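Local coordinates for protein interacting with Hsp90 1 (Saccharomyces cerevisiae, PDB 4CHH) that takes part in pre-rRNA processing, is required for the Nop58-snoRNA interaction, belongs to the R2TP complex and interacts with Hsp90, at residues I94-Y99 with W113-N118. Sequence-based numbering, arbitrary orientation.
Sequences IITSCY and WDCCIN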
loop_
_atom_site.group_PDB
_atom_site.type_symbol
_atom_site.label_atom_id
_atom_site.label_comp_id
_atom_site.label_asym_id
_atom_site.label_seq_id
_atom_site.Cartn_x
_atom_site.Cartn_y
_atom_site.Cartn_z
ATOM N N ILE A 94 -6.899 -0.552 -2.421
ATOM C CA ILE A 94 -5.814 -0.814 -1.471
ATOM C C ILE A 94 -6.396 -0.955 -0.062
ATOM O O ILE A 94 -7.147 -0.089 0.368
ATOM C CB ILE A 94 -4.696 0.287 -1.501
ATOM C CG1 ILE A 94 -4.172 0.532 -2.949
ATOM C CG2 ILE A 94 -3.524 -0.087 -0.536
ATOM C CD1 ILE A 94 -3.507 1.799 -3.175
ATOM N N ILE A 95 -5.990 -2.003 0.658
ATOM C CA ILE A 95 -6.295 -2.176 2.061
ATOM C C ILE A 95 -4.955 -1.961 2.795
ATOM O O ILE A 95 -3.982 -2.681 2.562
ATOM C CB ILE A 95 -7.008 -3.519 2.390
ATOM C CG1 ILE A 95 -8.394 -3.589 1.666
ATOM C CG2 ILE A 95 -7.211 -3.622 3.934
ATOM C CD1 ILE A 95 -9.023 -4.955 1.574
ATOM N N THR A 96 -4.907 -0.930 3.643
ATOM C CA THR A 96 -3.692 -0.506 4.345
ATOM C C THR A 96 -3.787 -0.850 5.806
ATOM O O THR A 96 -4.810 -0.599 6.448
ATOM C CB THR A 96 -3.464 1.009 4.144
ATOM O OG1 THR A 96 -3.515 1.278 2.749
ATOM C CG2 THR A 96 -2.136 1.489 4.697
ATOM N N SER A 97 -2.700 -1.384 6.339
ATOM C CA SER A 97 -2.628 -1.744 7.744
ATOM C C SER A 97 -2.412 -0.515 8.611
ATOM O O SER A 97 -2.046 0.550 8.113
ATOM C CB SER A 97 -1.477 -2.728 7.944
ATOM O OG SER A 97 -0.215 -2.086 7.815
ATOM N N CYS A 98 -2.525 -0.686 9.932
ATOM C CA CYS A 98 -2.096 0.350 10.852
ATOM C C CYS A 98 -0.541 0.348 10.761
ATOM O O CYS A 98 0.031 -0.665 10.337
ATOM C CB CYS A 98 -2.598 0.056 12.264
ATOM S SG CYS A 98 -1.698 -1.279 13.094
ATOM N N TYR A 99 0.126 1.470 11.060
ATOM C CA TYR A 99 1.580 1.477 10.965
ATOM C C TYR A 99 2.170 0.681 12.120
ATOM O O TYR A 99 1.531 0.484 13.156
ATOM C CB TYR A 99 2.185 2.908 10.899
ATOM C CG TYR A 99 1.977 3.738 12.148
ATOM C CD1 TYR A 99 2.817 3.599 13.254
ATOM C CD2 TYR A 99 0.940 4.665 12.227
ATOM C CE1 TYR A 99 2.587 4.308 14.427
ATOM C CE2 TYR A 99 0.717 5.402 13.389
ATOM C CZ TYR A 99 1.557 5.236 14.479
ATOM O OH TYR A 99 1.356 5.969 15.622
ATOM N N TRP A 113 4.167 0.415 6.997
ATOM C CA TRP A 113 2.771 0.162 6.632
ATOM C C TRP A 113 2.716 -0.944 5.620
ATOM O O TRP A 113 3.625 -1.061 4.791
ATOM C CB TRP A 113 2.120 1.402 5.980
ATOM C CG TRP A 113 1.673 2.501 6.880
ATOM C CD1 TRP A 113 0.401 2.716 7.319
ATOM C CD2 TRP A 113 2.431 3.674 7.251
ATOM N NE1 TRP A 113 0.327 3.921 7.985
ATOM C CE2 TRP A 113 1.552 4.535 7.954
ATOM C CE3 TRP A 113 3.769 4.074 7.071
ATOM C CZ2 TRP A 113 1.968 5.761 8.495
ATOM C CZ3 TRP A 113 4.182 5.299 7.594
ATOM C CH2 TRP A 113 3.287 6.136 8.285
ATOM N N ASP A 114 1.630 -1.710 5.614
ATOM C CA ASP A 114 1.426 -2.709 4.556
ATOM C C ASP A 114 0.299 -2.187 3.679
ATOM O O ASP A 114 -0.696 -1.706 4.216
ATOM C CB ASP A 114 1.091 -4.118 5.091
ATOM C CG ASP A 114 2.072 -4.682 6.109
ATOM O OD1 ASP A 114 3.292 -4.479 5.939
ATOM O OD2 ASP A 114 1.615 -5.315 7.085
ATOM N N CYS A 115 0.460 -2.239 2.368
ATOM C CA CYS A 115 -0.571 -1.811 1.400
ATOM C C CYS A 115 -0.881 -3.018 0.528
ATOM O O CYS A 115 -0.071 -3.369 -0.327
ATOM C CB CYS A 115 -0.082 -0.620 0.564
ATOM S SG CYS A 115 -0.103 0.961 1.437
ATOM N N CYS A 116 -2.033 -3.665 0.764
ATOM C CA CYS A 116 -2.433 -4.897 0.111
ATOM C C CYS A 116 -3.410 -4.649 -1.024
ATOM O O CYS A 116 -4.448 -4.015 -0.848
ATOM C CB CYS A 116 -3.016 -5.866 1.144
ATOM S SG CYS A 116 -3.106 -7.580 0.589
ATOM N N ILE A 117 -3.075 -5.180 -2.193
ATOM C CA ILE A 117 -3.905 -5.034 -3.388
ATOM C C ILE A 117 -4.326 -6.418 -3.856
ATOM O O ILE A 117 -3.805 -7.423 -3.359
ATOM C CB ILE A 117 -3.164 -4.232 -4.509
ATOM C CG1 ILE A 117 -1.883 -4.999 -5.014
ATOM C CG2 ILE A 117 -2.875 -2.793 -4.048
ATOM C CD1 ILE A 117 -1.127 -4.389 -6.207
ATOM N N ASN A 118 -5.252 -6.475 -4.818
ATOM C CA ASN A 118 -5.659 -7.748 -5.380
ATOM C C ASN A 118 -4.475 -8.350 -6.121
ATOM O O ASN A 118 -3.733 -7.628 -6.775
ATOM C CB ASN A 118 -6.852 -7.575 -6.309
ATOM C CG ASN A 118 -7.341 -8.863 -6.893
ATOM O OD1 ASN A 118 -6.919 -9.262 -7.985
ATOM N ND2 ASN A 118 -8.191 -9.575 -6.144
#
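Ile94 sets its two branches against the neighbouring strand, CG1 beside Ile117 CG2 at 3.7 Å and CG2 against Cys115 CB, where an antiparallel beta hairpin of the PIH1 N-terminal domain brings 94-99 alongside 113-118. Ile95 and Cys116 form a hydrogen-bonded pair, each backbone N reaching the other's O. At the next, non-hydrogen-bonded pair, Thr96 turns OG1 to Cys115 SG and CG2 to Trp113 CD1, on the side covered by helix 129-147. Regular pairing then lapses. Ser97 N still reaches Asp114 O, 2.9 Å away, but the return bond comes from Asp114 N to Ser97 OG, the side chain standing in for a strand carbonyl. With chi1 at 72°, Ser97 OG lies between its own N and carbonyl carbon, and it also donates to Cys98 O, 2.9 Å off. Beyond this break, the Tyr99 ring makes an offset edge-to-face pair with the six-membered ring of Trp113, the planes at 62°. Asp147 accepts the hydrogen bond of Trp113 NE1; an alanine in place of the tryptophan would probably leave Asp147 without this donor and Tyr99 without its aromatic partner. Over the face of the five-membered ring of Trp113 sits Tyr99 CB, a CH-pi contact 3.6 Å from the ring centroid.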